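Local coordinates for anopheles Plasmodium-responsive Leucine-rich repeat protein 1 (Anopheles gambiae, PDB 3OJA), which probably takes part in the mosquito's response to Plasmodium as a leucine-rich repeat protein that appears to pair with another protein through a helical dimerisation region, at residues Q24-F29 with N51-V56; Q322-E327 with S342-L347; Y493-D498 with N508-H513. One frame throughout, in Å; residues are numbered along the deposited sequence.

In the fold
The three contacts follow one another along the chain without touching. Interaction 1 pairs strand 27-29, at the start of the leucine-rich repeat solenoid, with strand 55-58; interaction 2 joins two successive coils near its other end, beside the last strand, 349-351. Their centres are about 59 Å apart. Interaction 3 belongs to the helical dimerisation region, where the loop after helix 456-492 packs on helix 503-579; its centre is about 39 Å from that of interaction 2 and about 60 Å from that of interaction 1. An N-acetylglucosamine (NAG) lies about 12 Å from the side chain of Phe29 in interaction 1. For interaction 2, the side chain of Leu347 is about 9 Å from a NAG. In interaction 3, the side chain of Tyr493 is about 8 Å from a NAG.

Interaction 1 of 3, residues Q24-F29 with N51-V56; sequences QYDCVF and NNQKIV
Asp26 meets the backbone of Lys54 and Ile55 with both carboxylate oxygens, and these two hydrogen bonds are well formed, unlike the weak backbone ones. Lys54 N donates a hydrogen bond to Asp26 OD2 at 3.1 Å, nearly straight and on the syn lone pair, while Ile55 N reaches Asp26 OD1 at 3.2 Å from above the carboxylate plane. With chi1 at 68°, the carboxylate lies between its own backbone N and carbonyl carbon, which turns it down onto the two successive amides. In the other direction the polar bonding is weak: Asp26 N and Cys27 N share the carbonyl O of Ile55, at poor angles.

Apolar packing runs along the same edge. The CG2 branch of Ile55 lies 3.5 Å from Tyr25 CD1, the two side chains roughly perpendicular, and Ile55 O sits in the plane of the tyrosine ring at its edge; the far hydroxyl of Tyr25 bonds to Asn81. Val56 splits its branches, CG1 touching the edge of the Phe29 ring at CE2 (3.6 Å) and CG2 lying 3.9 Å from Cys27 CB.

Cys27, disulfide-bonded to Cys18, pairs with Val56 as a parallel bridge, and its O receives the CA-H of Val56. The pairing of strands 27-29 and 55-58 starts the row of parallel strands typical of a leucine-rich repeat solenoid, here with a disulfide-bonded N-terminal end.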
loop_
_atom_site.group_PDB
_atom_site.type_symbol
_atom_site.label_atom_id
_atom_site.label_comp_id
_atom_site.label_asym_id
_atom_site.label_seq_id
_atom_site.Cartn_x
_atom_site.Cartn_y
_atom_site.Cartn_z
ATOM N N GLN B 24 0.907 5.992 54.020
ATOM C CA GLN B 24 1.488 5.164 52.931
ATOM C C GLN B 24 2.979 4.737 53.203
ATOM O O GLN B 24 3.254 3.561 53.418
ATOM C CB GLN B 24 1.313 5.875 51.561
ATOM C CG GLN B 24 1.185 4.918 50.323
ATOM C CD GLN B 24 0.287 5.474 49.135
ATOM O OE1 GLN B 24 0.772 5.716 47.996
ATOM N NE2 GLN B 24 -1.023 5.643 49.407
ATOM N N TYR B 25 3.920 5.685 53.206
ATOM C CA TYR B 25 5.298 5.427 53.629
ATOM C C TYR B 25 5.513 5.714 55.131
ATOM O O TYR B 25 4.936 6.637 55.709
ATOM C CB TYR B 25 6.282 6.277 52.797
ATOM C CG TYR B 25 6.089 6.135 51.298
ATOM C CD1 TYR B 25 6.932 5.321 50.505
ATOM C CD2 TYR B 25 5.054 6.807 50.671
ATOM C CE1 TYR B 25 6.709 5.177 49.116
ATOM C CE2 TYR B 25 4.844 6.704 49.304
ATOM C CZ TYR B 25 5.656 5.893 48.526
ATOM O OH TYR B 25 5.352 5.875 47.174
ATOM N N ASP B 26 6.355 4.914 55.767
ATOM C CA ASP B 26 6.722 5.173 57.156
ATOM C C ASP B 26 8.048 5.926 57.254
ATOM O O ASP B 26 8.557 6.121 58.344
ATOM C CB ASP B 26 6.780 3.869 57.975
ATOM C CG ASP B 26 7.911 2.960 57.555
ATOM O OD1 ASP B 26 8.763 3.437 56.796
ATOM O OD2 ASP B 26 7.954 1.778 57.979
ATOM N N CYS B 27 8.608 6.346 56.126
ATOM C CA CYS B 27 9.790 7.203 56.145
ATOM C C CYS B 27 9.873 8.134 54.909
ATOM O O CYS B 27 9.920 7.678 53.796
ATOM C CB CYS B 27 11.039 6.326 56.242
ATOM S SG CYS B 27 12.562 7.277 56.270
ATOM N N VAL B 28 9.906 9.435 55.091
ATOM C CA VAL B 28 9.937 10.325 53.951
ATOM C C VAL B 28 11.021 11.362 54.131
ATOM O O VAL B 28 10.816 12.331 54.844
ATOM C CB VAL B 28 8.601 11.098 53.806
ATOM C CG1 VAL B 28 8.602 11.935 52.527
ATOM C CG2 VAL B 28 7.436 10.151 53.832
ATOM N N PHE B 29 12.176 11.181 53.512
ATOM C CA PHE B 29 13.234 12.163 53.659
ATOM C C PHE B 29 12.853 13.454 52.967
ATOM O O PHE B 29 12.364 13.393 51.850
ATOM C CB PHE B 29 14.492 11.637 53.037
ATOM C CG PHE B 29 15.094 10.471 53.769
ATOM C CD1 PHE B 29 15.761 10.660 54.967
ATOM C CD2 PHE B 29 15.032 9.191 53.231
ATOM C CE1 PHE B 29 16.331 9.600 55.611
ATOM C CE2 PHE B 29 15.604 8.122 53.876
ATOM C CZ PHE B 29 16.258 8.321 55.064
ATOM N N ASN B 51 17.065 2.879 62.857
ATOM C CA ASN B 51 16.593 3.093 61.490
ATOM C C ASN B 51 16.046 1.791 60.954
ATOM O O ASN B 51 16.775 0.957 60.402
ATOM C CB ASN B 51 17.759 3.556 60.650
ATOM C CG ASN B 51 18.316 4.820 61.150
ATOM O OD1 ASN B 51 17.553 5.709 61.507
ATOM N ND2 ASN B 51 19.644 4.936 61.169
ATOM N N ASN B 52 14.766 1.592 61.165
ATOM C CA ASN B 52 14.191 0.307 60.872
ATOM C C ASN B 52 12.885 0.577 60.201
ATOM O O ASN B 52 11.967 -0.228 60.255
ATOM C CB ASN B 52 13.959 -0.448 62.158
ATOM C CG ASN B 52 13.009 0.286 63.067
ATOM O OD1 ASN B 52 12.814 1.505 62.930
ATOM N ND2 ASN B 52 12.401 -0.446 64.001
ATOM N N GLN B 53 12.807 1.745 59.585
ATOM C CA GLN B 53 11.650 2.098 58.778
ATOM C C GLN B 53 11.767 1.233 57.505
ATOM O O GLN B 53 12.864 1.050 56.977
ATOM C CB GLN B 53 11.639 3.605 58.488
ATOM C CG GLN B 53 11.362 4.513 59.714
ATOM C CD GLN B 53 12.614 5.001 60.519
ATOM O OE1 GLN B 53 13.684 4.388 60.516
ATOM N NE2 GLN B 53 12.438 6.100 61.238
ATOM N N LYS B 54 10.654 0.641 57.082
ATOM C CA LYS B 54 10.651 -0.357 56.000
ATOM C C LYS B 54 10.179 0.183 54.593
ATOM O O LYS B 54 10.410 -0.427 53.583
ATOM C CB LYS B 54 9.759 -1.537 56.428
ATOM C CG LYS B 54 10.323 -2.330 57.561
ATOM C CD LYS B 54 9.539 -3.620 57.843
ATOM C CE LYS B 54 8.350 -3.423 58.815
ATOM N NZ LYS B 54 7.634 -4.726 59.176
ATOM N N ILE B 55 9.525 1.329 54.561
ATOM C CA ILE B 55 8.887 1.826 53.374
ATOM C C ILE B 55 9.303 3.280 53.111
ATOM O O ILE B 55 8.545 4.209 53.429
ATOM C CB ILE B 55 7.364 1.695 53.528
ATOM C CG1 ILE B 55 6.988 0.205 53.403
ATOM C CG2 ILE B 55 6.618 2.528 52.520
ATOM C CD1 ILE B 55 5.496 -0.110 53.584
ATOM N N VAL B 56 10.494 3.445 52.512
ATOM C CA VAL B 56 11.187 4.737 52.339
ATOM C C VAL B 56 10.969 5.523 50.978
ATOM O O VAL B 56 11.073 4.989 49.908
ATOM C CB VAL B 56 12.705 4.461 52.495
ATOM C CG1 VAL B 56 13.513 5.670 52.286
ATOM C CG2 VAL B 56 12.986 3.912 53.851
#

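Interaction 2 of 3, residues Q322-E327 with S342-L347; sequences QFDRLE and STHHTL
Asp324 takes hold of Ser342 with both carboxylate oxygens. Ser342 N donates to Asp324 OD1 at 2.9 Å, close to straight (165°), and the hydroxyl of the same serine, Ser342 OG, donates to Asp324 OD2 at 2.7 Å. Both donors come in on the syn side, a little out of the carboxylate plane, so one serine engages the whole carboxylate and resists its rotation. His345 CB packs beside Asp324 OD1, and its ring plane is only modestly inclined to the carboxylate.

A second grip lies on the Thr346 side. Thr346 N bonds to Asp324 O at 3.2 Å, and Thr346 OG1 donates to Leu326 O at 2.7 Å, arriving well above the carbonyl plane. Chi1 of 58° sets this hydroxyl between the threonine's own N and carbonyl carbon and turns it toward the 322-327 backbone. Further in, Leu347 CD2 rests 3.9 Å from Leu326 CB, continuing an apolar layer in which Leu326 also touches Leu306 and Leu347 touches Leu329.

The next shell fixes the shape of both backbones. Type I turns span Phe323 to Leu326 and Ser342 to His345, and the bonded groups lie on or beside them. The His345 ring is held at both nitrogens: Leu347 N donates to His345 ND1 at 3.1 Å, in the ring plane, and His345 NE2 bonds to Asn368 O. The CB of Ser342 also covers the centre of one face of the His344 ring.

Chemically, a buried carboxylate is satisfied by an uncharged amide and a hydroxyl; with two donors on its oxygens, Asp324 could plausibly remain ionised within this junction between neighbouring coils of the solenoid.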
loop_
_atom_site.group_PDB
_atom_site.type_symbol
_atom_site.label_atom_id
_atom_site.label_comp_id
_atom_site.label_asym_id
_atom_site.label_seq_id
_atom_site.Cartn_x
_atom_site.Cartn_y
_atom_site.Cartn_z
ATOM N N GLN B 322 -18.727 -17.317 7.257
ATOM C CA GLN B 322 -18.074 -16.680 8.400
ATOM C C GLN B 322 -18.737 -15.350 8.735
ATOM O O GLN B 322 -18.950 -15.034 9.914
ATOM C CB GLN B 322 -16.593 -16.457 8.152
ATOM C CG GLN B 322 -15.867 -15.631 9.203
ATOM C CD GLN B 322 -15.587 -16.455 10.432
ATOM O OE1 GLN B 322 -14.655 -17.239 10.494
ATOM N NE2 GLN B 322 -16.415 -16.296 11.416
ATOM N N PHE B 323 -19.060 -14.555 7.733
ATOM C CA PHE B 323 -19.592 -13.204 8.009
ATOM C C PHE B 323 -20.949 -13.225 8.768
ATOM O O PHE B 323 -21.157 -12.419 9.658
ATOM C CB PHE B 323 -19.776 -12.372 6.710
ATOM C CG PHE B 323 -18.538 -12.026 6.039
ATOM C CD1 PHE B 323 -17.338 -12.057 6.725
ATOM C CD2 PHE B 323 -18.564 -11.667 4.695
ATOM C CE1 PHE B 323 -16.172 -11.733 6.115
ATOM C CE2 PHE B 323 -17.396 -11.317 4.018
ATOM C CZ PHE B 323 -16.185 -11.346 4.740
ATOM N N ASP B 324 -21.870 -14.100 8.357
ATOM C CA ASP B 324 -23.131 -14.315 9.025
ATOM C C ASP B 324 -22.971 -14.503 10.531
ATOM O O ASP B 324 -23.883 -14.191 11.275
ATOM C CB ASP B 324 -23.795 -15.564 8.463
ATOM C CG ASP B 324 -24.664 -15.273 7.260
ATOM O OD1 ASP B 324 -24.817 -14.082 6.902
ATOM O OD2 ASP B 324 -25.204 -16.207 6.649
ATOM N N ARG B 325 -21.825 -15.022 10.993
ATOM C CA ARG B 325 -21.663 -15.409 12.377
ATOM C C ARG B 325 -21.011 -14.325 13.223
ATOM O O ARG B 325 -20.949 -14.476 14.466
ATOM C CB ARG B 325 -20.840 -16.679 12.486
ATOM C CG ARG B 325 -21.621 -17.904 12.246
ATOM C CD ARG B 325 -20.717 -19.157 12.253
ATOM N NE ARG B 325 -21.540 -20.349 12.162
ATOM C CZ ARG B 325 -22.178 -20.712 11.053
ATOM N NH1 ARG B 325 -22.004 -20.004 9.963
ATOM N NH2 ARG B 325 -22.951 -21.789 11.010
ATOM N N LEU B 326 -20.556 -13.234 12.597
ATOM C CA LEU B 326 -19.860 -12.176 13.346
ATOM C C LEU B 326 -20.800 -11.190 14.041
ATOM O O LEU B 326 -21.961 -11.154 13.737
ATOM C CB LEU B 326 -18.963 -11.393 12.396
ATOM C CG LEU B 326 -17.903 -12.211 11.662
ATOM C CD1 LEU B 326 -17.459 -11.440 10.377
ATOM C CD2 LEU B 326 -16.751 -12.601 12.618
ATOM N N GLU B 327 -20.264 -10.391 14.958
ATOM C CA GLU B 327 -20.935 -9.211 15.514
ATOM C C GLU B 327 -20.400 -7.900 14.916
ATOM O O GLU B 327 -21.066 -6.891 14.904
ATOM C CB GLU B 327 -20.762 -9.170 17.040
ATOM C CG GLU B 327 -21.703 -10.116 17.734
ATOM C CD GLU B 327 -21.370 -10.406 19.188
ATOM O OE1 GLU B 327 -20.660 -9.561 19.823
ATOM O OE2 GLU B 327 -21.861 -11.458 19.713
ATOM N N SER B 342 -27.152 -13.538 5.213
ATOM C CA SER B 342 -28.441 -14.223 5.440
ATOM C C SER B 342 -29.318 -13.326 6.278
ATOM O O SER B 342 -28.812 -12.427 6.981
ATOM C CB SER B 342 -28.275 -15.510 6.236
ATOM O OG SER B 342 -27.613 -16.498 5.475
ATOM N N THR B 343 -30.624 -13.562 6.204
ATOM C CA THR B 343 -31.600 -12.902 7.043
ATOM C C THR B 343 -31.299 -13.229 8.503
ATOM O O THR B 343 -31.618 -12.431 9.392
ATOM C CB THR B 343 -33.022 -13.415 6.737
ATOM O OG1 THR B 343 -33.058 -14.837 6.922
ATOM C CG2 THR B 343 -33.412 -13.125 5.323
ATOM N N HIS B 344 -30.676 -14.366 8.779
ATOM C CA HIS B 344 -30.419 -14.709 10.169
ATOM C C HIS B 344 -29.079 -14.222 10.713
ATOM O O HIS B 344 -28.639 -14.675 11.757
ATOM C CB HIS B 344 -30.540 -16.230 10.421
ATOM C CG HIS B 344 -29.735 -17.099 9.480
ATOM N ND1 HIS B 344 -28.376 -17.351 9.644
ATOM C CD2 HIS B 344 -30.114 -17.793 8.369
ATOM C CE1 HIS B 344 -27.965 -18.168 8.687
ATOM N NE2 HIS B 344 -28.997 -18.446 7.898
ATOM N N HIS B 345 -28.420 -13.297 10.035
ATOM C CA HIS B 345 -27.059 -12.919 10.425
ATOM C C HIS B 345 -27.086 -12.174 11.742
ATOM O O HIS B 345 -28.106 -11.622 12.080
ATOM C CB HIS B 345 -26.437 -12.024 9.367
ATOM C CG HIS B 345 -26.991 -10.630 9.374
ATOM N ND1 HIS B 345 -26.559 -9.666 10.257
ATOM C CD2 HIS B 345 -27.952 -10.049 8.617
ATOM C CE1 HIS B 345 -27.232 -8.549 10.049
ATOM N NE2 HIS B 345 -28.069 -8.748 9.048
ATOM N N THR B 346 -25.946 -12.081 12.424
ATOM C CA THR B 346 -25.863 -11.551 13.765
ATOM C C THR B 346 -25.096 -10.250 13.853
ATOM O O THR B 346 -24.798 -9.829 14.935
ATOM C CB THR B 346 -25.208 -12.583 14.786
ATOM O OG1 THR B 346 -23.903 -12.973 14.359
ATOM C CG2 THR B 346 -26.045 -13.809 14.935
ATOM N N LEU B 347 -24.794 -9.580 12.758
ATOM C CA LEU B 347 -23.966 -8.389 12.821
ATOM C C LEU B 347 -24.670 -7.265 13.570
ATOM O O LEU B 347 -25.856 -7.071 13.410
ATOM C CB LEU B 347 -23.616 -7.945 11.408
ATOM C CG LEU B 347 -22.579 -8.789 10.642
ATOM C CD1 LEU B 347 -22.708 -8.703 9.168
ATOM C CD2 LEU B 347 -21.161 -8.427 10.993
#

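Interaction 3 of 3, residues Y493-D498 with N508-H513; sequences YRLPKD and NKVFTH
Leu495 and Tyr493 pack onto one side of the helix that carries Lys509, Val510 and His513. Leu495 CD1 lies over the helix backbone, 3.6 Å from Lys509 O, and also comes within 3.8 Å of His513 CB; its other methyl, CD2, lies near the imidazole.

The aromatic pair is oblique. Ring centroids of Tyr493 and His513 are 5.4 Å apart and the planes meet at 46°, with Tyr493 CB 3.5 Å from His513 CD2. With CG anti to the backbone N (chi1 174°), the imidazole reaches across to the tyrosine. The phenol hydroxyl of Tyr493 bonds to an acidic side chain of the partner protein's chain.

Segment 493-498 belongs to the loop that connects two long helices of the dimerisation region: helix 456-492 ends in a Schellman motif with Arg494 at its C-prime position, and helix 503-579 follows. The guanidinium of Arg494 leads off to a salt bridge with Glu265 in the leucine-rich repeat part.

No hydrogen bond joins the two segments. Lys509 lies along the loop, CD 3.6 Å from Pro496 O, and its ammonium group is hydrogen-bonded to Asn506, while Asp498 OD1 bonds to Leu500 N.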
loop_
_atom_site.group_PDB
_atom_site.type_symbol
_atom_site.label_atom_id
_atom_site.label_comp_id
_atom_site.label_asym_id
_atom_site.label_seq_id
_atom_site.Cartn_x
_atom_site.Cartn_y
_atom_site.Cartn_z
ATOM N N TYR B 493 6.154 1.947 0.549
ATOM C CA TYR B 493 5.432 3.023 1.209
ATOM C C TYR B 493 4.037 3.122 0.673
ATOM O O TYR B 493 3.345 4.079 0.867
ATOM C CB TYR B 493 6.198 4.359 1.101
ATOM C CG TYR B 493 7.546 4.280 1.789
ATOM C CD1 TYR B 493 7.619 4.143 3.166
ATOM C CD2 TYR B 493 8.746 4.269 1.076
ATOM C CE1 TYR B 493 8.796 4.030 3.796
ATOM C CE2 TYR B 493 9.969 4.131 1.733
ATOM C CZ TYR B 493 9.969 4.016 3.095
ATOM O OH TYR B 493 11.139 3.893 3.821
ATOM N N ARG B 494 3.606 2.111 -0.028
ATOM C CA ARG B 494 2.249 2.076 -0.558
ATOM C C ARG B 494 1.866 3.281 -1.381
ATOM O O ARG B 494 0.722 3.693 -1.377
ATOM C CB ARG B 494 1.269 1.887 0.569
ATOM C CG ARG B 494 1.560 0.595 1.282
ATOM C CD ARG B 494 0.933 0.461 2.597
ATOM N NE ARG B 494 1.380 -0.777 3.199
ATOM C CZ ARG B 494 0.714 -1.461 4.128
ATOM N NH1 ARG B 494 -0.475 -1.018 4.522
ATOM N NH2 ARG B 494 1.247 -2.576 4.653
ATOM N N LEU B 495 2.819 3.808 -2.137
ATOM C CA LEU B 495 2.576 4.911 -3.033
ATOM C C LEU B 495 2.030 4.388 -4.373
ATOM O O LEU B 495 2.376 3.315 -4.830
ATOM C CB LEU B 495 3.886 5.654 -3.219
ATOM C CG LEU B 495 4.414 6.228 -1.912
ATOM C CD1 LEU B 495 5.799 6.866 -2.043
ATOM C CD2 LEU B 495 3.428 7.270 -1.382
ATOM N N PRO B 496 1.174 5.159 -5.024
ATOM C CA PRO B 496 0.691 4.628 -6.291
ATOM C C PRO B 496 1.633 5.093 -7.371
ATOM O O PRO B 496 1.992 6.257 -7.334
ATOM C CB PRO B 496 -0.663 5.318 -6.436
ATOM C CG PRO B 496 -0.609 6.538 -5.449
ATOM C CD PRO B 496 0.746 6.550 -4.823
ATOM N N LYS B 497 2.025 4.236 -8.308
ATOM C CA LYS B 497 3.061 4.590 -9.312
ATOM C C LYS B 497 2.474 4.972 -10.675
ATOM O O LYS B 497 1.755 4.196 -11.297
ATOM C CB LYS B 497 4.077 3.447 -9.499
ATOM C CG LYS B 497 3.476 2.039 -9.393
ATOM C CD LYS B 497 3.266 1.544 -7.942
ATOM C CE LYS B 497 2.255 0.357 -7.876
ATOM N NZ LYS B 497 2.908 -0.961 -8.240
ATOM N N ASP B 498 2.779 6.181 -11.125
ATOM C CA ASP B 498 2.255 6.694 -12.397
ATOM C C ASP B 498 3.184 6.214 -13.539
ATOM O O ASP B 498 4.273 6.780 -13.746
ATOM C CB ASP B 498 2.136 8.231 -12.321
ATOM C CG ASP B 498 1.722 8.857 -13.639
ATOM O OD1 ASP B 498 1.581 8.084 -14.624
ATOM O OD2 ASP B 498 1.539 10.112 -13.685
ATOM N N ASN B 508 10.783 11.431 -6.593
ATOM C CA ASN B 508 10.255 12.498 -5.773
ATOM C C ASN B 508 9.030 12.031 -5.042
ATOM O O ASN B 508 8.661 12.641 -4.046
ATOM C CB ASN B 508 9.947 13.765 -6.580
ATOM C CG ASN B 508 11.130 14.771 -6.591
ATOM O OD1 ASN B 508 11.885 14.896 -5.607
ATOM N ND2 ASN B 508 11.285 15.490 -7.706
ATOM N N LYS B 509 8.360 10.993 -5.516
ATOM C CA LYS B 509 7.126 10.609 -4.848
ATOM C C LYS B 509 7.560 10.001 -3.514
ATOM O O LYS B 509 6.970 10.283 -2.482
ATOM C CB LYS B 509 6.311 9.595 -5.666
ATOM C CG LYS B 509 4.863 9.983 -5.900
ATOM C CD LYS B 509 4.171 9.150 -7.009
ATOM C CE LYS B 509 4.767 9.382 -8.435
ATOM N NZ LYS B 509 4.248 8.419 -9.485
ATOM N N VAL B 510 8.612 9.181 -3.545
ATOM C CA VAL B 510 9.150 8.590 -2.354
ATOM C C VAL B 510 9.661 9.688 -1.432
ATOM O O VAL B 510 9.296 9.701 -0.246
ATOM C CB VAL B 510 10.298 7.636 -2.714
ATOM C CG1 VAL B 510 11.041 7.108 -1.486
ATOM C CG2 VAL B 510 9.776 6.530 -3.604
ATOM N N PHE B 511 10.493 10.612 -1.921
ATOM C CA PHE B 511 11.044 11.611 -1.017
ATOM C C PHE B 511 9.938 12.514 -0.414
ATOM O O PHE B 511 9.966 12.865 0.763
ATOM C CB PHE B 511 12.150 12.446 -1.658
ATOM C CG PHE B 511 13.298 11.648 -2.110
ATOM C CD1 PHE B 511 13.613 10.470 -1.502
ATOM C CD2 PHE B 511 14.066 12.054 -3.148
ATOM C CE1 PHE B 511 14.646 9.727 -1.916
ATOM C CE2 PHE B 511 15.114 11.301 -3.551
ATOM C CZ PHE B 511 15.391 10.130 -2.927
ATOM N N THR B 512 8.947 12.862 -1.203
ATOM C CA THR B 512 7.933 13.767 -0.711
ATOM C C THR B 512 7.197 13.023 0.374
ATOM O O THR B 512 6.915 13.583 1.438
ATOM C CB THR B 512 6.984 14.259 -1.868
ATOM O OG1 THR B 512 7.642 15.312 -2.586
ATOM C CG2 THR B 512 5.632 14.738 -1.356
ATOM N N HIS B 513 6.891 11.751 0.115
ATOM C CA HIS B 513 6.247 10.913 1.147
ATOM C C HIS B 513 7.073 10.887 2.472
ATOM O O HIS B 513 6.519 11.151 3.532
ATOM C CB HIS B 513 5.997 9.474 0.687
ATOM C CG HIS B 513 5.476 8.599 1.786
ATOM N ND1 HIS B 513 4.244 8.806 2.377
ATOM C CD2 HIS B 513 6.024 7.540 2.426
ATOM C CE1 HIS B 513 4.055 7.898 3.316
ATOM N NE2 HIS B 513 5.119 7.118 3.366
#